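Local coordinates for protein pseudopodium-enriched atypical kinase 1 (Homo sapiens, PDB 6BHC) that is a pseudokinase with an unusual catalytic cleft that forms dimers and probably serves as a signalling scaffold, at residues D278-Q281 and T282-I286; D345-G348 and I349-L353. The protein carries 1 engineered substitution. One frame throughout, in Å; residues are numbered along the deposited sequence.

Contact 1 (D278-Q281 and T282-I286)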
loop_
_atom_site.group_PDB
_atom_site.type_symbol
_atom_site.label_atom_id
_atom_site.label_comp_id
_atom_site.label_asym_id
_atom_site.label_seq_id
_atom_site.Cartn_x
_atom_site.Cartn_y
_atom_site.Cartn_z
ATOM N N ASP A 278 11.698 -37.317 1.633
ATOM C CA ASP A 278 12.122 -35.953 1.326
ATOM C C ASP A 278 12.447 -35.162 2.588
ATOM O O ASP A 278 13.343 -34.310 2.568
ATOM C CB ASP A 278 11.051 -35.232 0.508
ATOM C CG ASP A 278 10.946 -35.763 -0.910
ATOM O OD1 ASP A 278 11.898 -36.429 -1.371
ATOM O OD2 ASP A 278 9.916 -35.505 -1.568
ATOM N N GLU A 279 11.737 -35.427 3.688
ATOM C CA GLU A 279 12.061 -34.762 4.946
ATOM C C GLU A 279 13.456 -35.142 5.427
ATOM O O GLU A 279 14.217 -34.286 5.896
ATOM C CB GLU A 279 11.013 -35.105 6.008
ATOM C CG GLU A 279 9.660 -34.421 5.814
ATOM C CD GLU A 279 8.791 -35.093 4.764
ATOM O OE1 GLU A 279 9.245 -36.080 4.149
ATOM O OE2 GLU A 279 7.646 -34.634 4.557
ATOM N N PHE A 280 13.814 -36.423 5.309
ATOM C CA PHE A 280 15.132 -36.869 5.748
ATOM C C PHE A 280 16.239 -36.248 4.903
ATOM O O PHE A 280 17.284 -35.854 5.434
ATOM C CB PHE A 280 15.211 -38.395 5.701
ATOM C CG PHE A 280 16.534 -38.951 6.146
ATOM C CD1 PHE A 280 16.787 -39.178 7.489
ATOM C CD2 PHE A 280 17.520 -39.253 5.221
ATOM C CE1 PHE A 280 18.001 -39.691 7.901
ATOM C CE2 PHE A 280 18.736 -39.767 5.627
ATOM C CZ PHE A 280 18.976 -39.987 6.968
ATOM N N GLN A 281 16.031 -36.150 3.587
ATOM C CA GLN A 281 17.056 -35.561 2.729
ATOM C C GLN A 281 17.184 -34.060 2.951
ATOM O O GLN A 281 18.268 -33.498 2.759
ATOM C CB GLN A 281 16.752 -35.866 1.261
ATOM C CG GLN A 281 16.940 -37.329 0.890
ATOM C CD GLN A 281 16.752 -37.593 -0.594
ATOM O OE1 GLN A 281 16.201 -36.769 -1.324
ATOM N NE2 GLN A 281 17.214 -38.752 -1.049
ATOM N N THR A 282 16.098 -33.399 3.359
ATOM C CA THR A 282 16.175 -31.979 3.687
ATOM C C THR A 282 17.050 -31.738 4.911
ATOM O O THR A 282 17.736 -30.711 4.991
ATOM C CB THR A 282 14.769 -31.417 3.908
ATOM O OG1 THR A 282 13.988 -31.609 2.721
ATOM C CG2 THR A 282 14.822 -29.932 4.230
ATOM N N GLY A 283 17.053 -32.673 5.865
ATOM C CA GLY A 283 17.922 -32.535 7.021
ATOM C C GLY A 283 19.392 -32.600 6.664
ATOM O O GLY A 283 20.217 -31.918 7.279
ATOM N N ILE A 284 19.743 -33.419 5.671
ATOM C CA ILE A 284 21.119 -33.458 5.188
ATOM C C ILE A 284 21.484 -32.145 4.510
ATOM O O ILE A 284 22.609 -31.649 4.650
ATOM C CB ILE A 284 21.315 -34.658 4.242
ATOM C CG1 ILE A 284 21.126 -35.973 5.001
ATOM C CG2 ILE A 284 22.686 -34.611 3.580
ATOM C CD1 ILE A 284 21.342 -37.201 4.150
ATOM N N LEU A 285 20.538 -31.555 3.774
ATOM C CA LEU A 285 20.818 -30.307 3.070
ATOM C C LEU A 285 21.131 -29.171 4.032
ATOM O O LEU A 285 21.899 -28.265 3.689
ATOM C CB LEU A 285 19.636 -29.927 2.178
ATOM C CG LEU A 285 19.304 -30.879 1.031
ATOM C CD1 LEU A 285 18.170 -30.311 0.194
ATOM C CD2 LEU A 285 20.531 -31.142 0.174
ATOM N N ILE A 286 20.549 -29.195 5.234
ATOM C CA ILE A 286 20.814 -28.140 6.208
ATOM C C ILE A 286 22.289 -28.115 6.578
ATOM O O ILE A 286 22.910 -27.048 6.649
ATOM C CB ILE A 286 19.922 -28.320 7.450
ATOM C CG1 ILE A 286 18.453 -28.101 7.088
ATOM C CG2 ILE A 286 20.353 -27.369 8.558
ATOM C CD1 ILE A 286 17.517 -28.196 8.270
#

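Contact 2 (D345-G348 and I349-L353)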
loop_
_atom_site.group_PDB
_atom_site.type_symbol
_atom_site.label_atom_id
_atom_site.label_comp_id
_atom_site.label_asym_id
_atom_site.label_seq_id
_atom_site.Cartn_x
_atom_site.Cartn_y
_atom_site.Cartn_z
ATOM N N ASP A 345 5.693 -28.906 9.243
ATOM C CA ASP A 345 6.250 -28.485 10.524
ATOM C C ASP A 345 7.606 -27.819 10.332
ATOM O O ASP A 345 7.913 -26.822 10.995
ATOM C CB ASP A 345 6.365 -29.683 11.466
ATOM C CG ASP A 345 5.036 -30.378 11.690
ATOM O OD1 ASP A 345 3.999 -29.682 11.717
ATOM O OD2 ASP A 345 5.029 -31.619 11.833
ATOM N N ALA A 346 8.427 -28.359 9.426
ATOM C CA ALA A 346 9.693 -27.715 9.095
ATOM C C ALA A 346 9.468 -26.314 8.547
ATOM O O ALA A 346 10.239 -25.394 8.841
ATOM C CB ALA A 346 10.469 -28.566 8.089
ATOM N N LYS A 347 8.414 -26.134 7.748
ATOM C CA LYS A 347 8.088 -24.805 7.247
ATOM C C LYS A 347 7.777 -23.851 8.393
ATOM O O LYS A 347 8.247 -22.710 8.402
ATOM C CB LYS A 347 6.911 -24.889 6.275
ATOM C CG LYS A 347 6.550 -23.573 5.607
ATOM C CD LYS A 347 5.560 -23.782 4.472
ATOM C CE LYS A 347 5.341 -22.502 3.685
ATOM N NZ LYS A 347 4.440 -22.723 2.521
ATOM N N GLY A 348 6.998 -24.306 9.374
ATOM C CA GLY A 348 6.676 -23.456 10.506
ATOM C C GLY A 348 7.884 -23.091 11.340
ATOM O O GLY A 348 7.956 -21.985 11.875
ATOM N N ILE A 349 8.844 -24.007 11.463
ATOM C CA ILE A 349 10.081 -23.696 12.168
ATOM C C ILE A 349 10.864 -22.628 11.415
ATOM O O ILE A 349 11.324 -21.643 12.003
ATOM C CB ILE A 349 10.912 -24.976 12.371
ATOM C CG1 ILE A 349 10.190 -25.931 13.326
ATOM C CG2 ILE A 349 12.306 -24.641 12.885
ATOM C CD1 ILE A 349 10.967 -27.188 13.647
ATOM N N LEU A 350 11.009 -22.799 10.097
ATOM C CA LEU A 350 11.737 -21.820 9.296
ATOM C C LEU A 350 11.061 -20.456 9.337
ATOM O O LEU A 350 11.736 -19.424 9.423
ATOM C CB LEU A 350 11.863 -22.318 7.858
ATOM C CG LEU A 350 12.773 -23.531 7.670
ATOM C CD1 LEU A 350 12.572 -24.150 6.299
ATOM C CD2 LEU A 350 14.227 -23.135 7.872
ATOM N N GLN A 351 9.728 -20.431 9.277
ATOM C CA GLN A 351 9.009 -19.169 9.418
ATOM C C GLN A 351 9.260 -18.545 10.784
ATOM O O GLN A 351 9.381 -17.319 10.906
ATOM C CB GLN A 351 7.515 -19.393 9.198
ATOM C CG GLN A 351 7.145 -19.757 7.772
ATOM C CD GLN A 351 5.729 -20.280 7.655
ATOM O OE1 GLN A 351 5.198 -20.880 8.590
ATOM N NE2 GLN A 351 5.108 -20.055 6.502
ATOM N N CYS A 352 9.346 -19.374 11.827
ATOM C CA CYS A 352 9.591 -18.850 13.165
ATOM C C CYS A 352 10.998 -18.276 13.289
ATOM O O CYS A 352 11.196 -17.246 13.942
ATOM C CB CYS A 352 9.365 -19.939 14.210
ATOM S SG CYS A 352 9.677 -19.391 15.901
ATOM N N LEU A 353 11.990 -18.931 12.679
ATOM C CA LEU A 353 13.352 -18.412 12.744
ATOM C C LEU A 353 13.498 -17.108 11.971
ATOM O O LEU A 353 14.315 -16.256 12.340
ATOM C CB LEU A 353 14.341 -19.453 12.214
ATOM C CG LEU A 353 14.407 -20.799 12.941
ATOM C CD1 LEU A 353 15.456 -21.705 12.307
ATOM C CD2 LEU A 353 14.686 -20.605 14.423
#

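Contact 1 (D278-Q281 and T282-I286)
The Phe280 ring meets Ile284, one helical turn on, at ring atom CE2, which the terminal methyl CD1 of Ile284 approaches obliquely at 3.9 Å. CG of Phe280 stands anti to the backbone N (chi1 -180°), which carries the ring to the carbonyl-carbon side, where Ile284 lies. Phe296 adds a second ring, its plane inclined about 40° to that of Phe280. The carboxylate of Asp278 receives the backbone N-H groups of His201 and Cys202, while the Gln281 amide bonds to Leu204 N through OE1 and to Arg263 O through NE2.

Asp278 O accepts two bonds from Thr282, one from the backbone N at 3.0 Å and one from the side-chain OG1 at 2.8 Å, which reach it from opposite faces of the carbonyl plane. Placed beside its own backbone N (chi1 -59°), the hydroxyl bonds back to the carbonyl of the preceding turn. Gln281 O takes the N-H of Leu285 at 3.2 Å, and Leu285 CG packs against the same oxygen at 3.3 Å; Ile284 N reaches Phe280 O only weakly.

An aspartate at the start of a buried helix, bound to backbone N-H groups of the catalytic-loop segment, is characteristic of the helix αF of the protein kinase fold.

Contact 2 (D345-G348 and I349-L353)
Asp345-Gly348 and Ile349-Leu353 form successive turns of one regular alpha helix, in which the N-H groups of Ile349, Leu350, Gln351 and Cys352 bond to the carbonyls of Asp345, Ala346, Lys347 and Gly348. The straightest of these bonds run from Leu350 N to Ala346 O (N-H...O angle 167°) and from Gln351 N to Lys347 O, the latter 2.9 Å long.

Lys347 and Gln351 supply the side-chain pairing across the turn. The lysine chain is extended, with CG anti to its own N (chi1 -176°), and passes the glutamine amide at a slant. Its carbons do the touching: CE lies 3.7 Å and CG 3.9 Å from Gln351 NE2. The other end of the amide turns to the glycine, with Gln351 OE1 3.5 Å from Gly348 CA, while Gln351 CG rests 3.2 Å from Lys347 O.

Elsewhere round the turn, aliphatic carbons rest on carbonyls one turn earlier. Ile349 CG1 sits 3.4 Å from Asp345 O, and Leu350 CG approaches Ala346 O equally closely. Cys352 CB meets Gly348 O in the same way.

The buried side chains carry the helix into its neighbours: Leu350 packs on helices 173-194 and 322-332, Ile349 on 322-332 and 420-430, and Cys352 on 420-430. Lys347 NZ forms a salt bridge with Glu192 and a hydrogen bond to Ser189, both on helix 173-194.

The chemistry divides the lysine in two. Its methylene chain lies against an amide that is polar but carries no net charge, whereas its ammonium is spent on helix 173-194. Within the turn no polar side-chain interaction adds to the backbone hydrogen bonds, so the side chains contribute mainly by van der Waals contact; the charge of Lys347 instead ties this partly exposed flank to helix 173-194.

How the contacts relate
Contacts 1 and 2 lie in series along the chain, on helices 277-289 and 343-354, with centres 14 Å apart. Their nearest atoms are about 6 Å from each other, so they do not touch directly and are joined through two shared neighbours. On helix 322-332, Leu328 is met by Ile286 of contact 1 and by Ala346, Ile349 and Leu350 of contact 2; on helix 173-194, Leu184 is met by Ile286 and Leu350. Contact 1 is wholly buried and reaches the catalytic-loop segment at His201-Leu204, beside the catalytic cleft. Contact 2 is partly exposed and faces helix 420-430, near the end of the modelled chain.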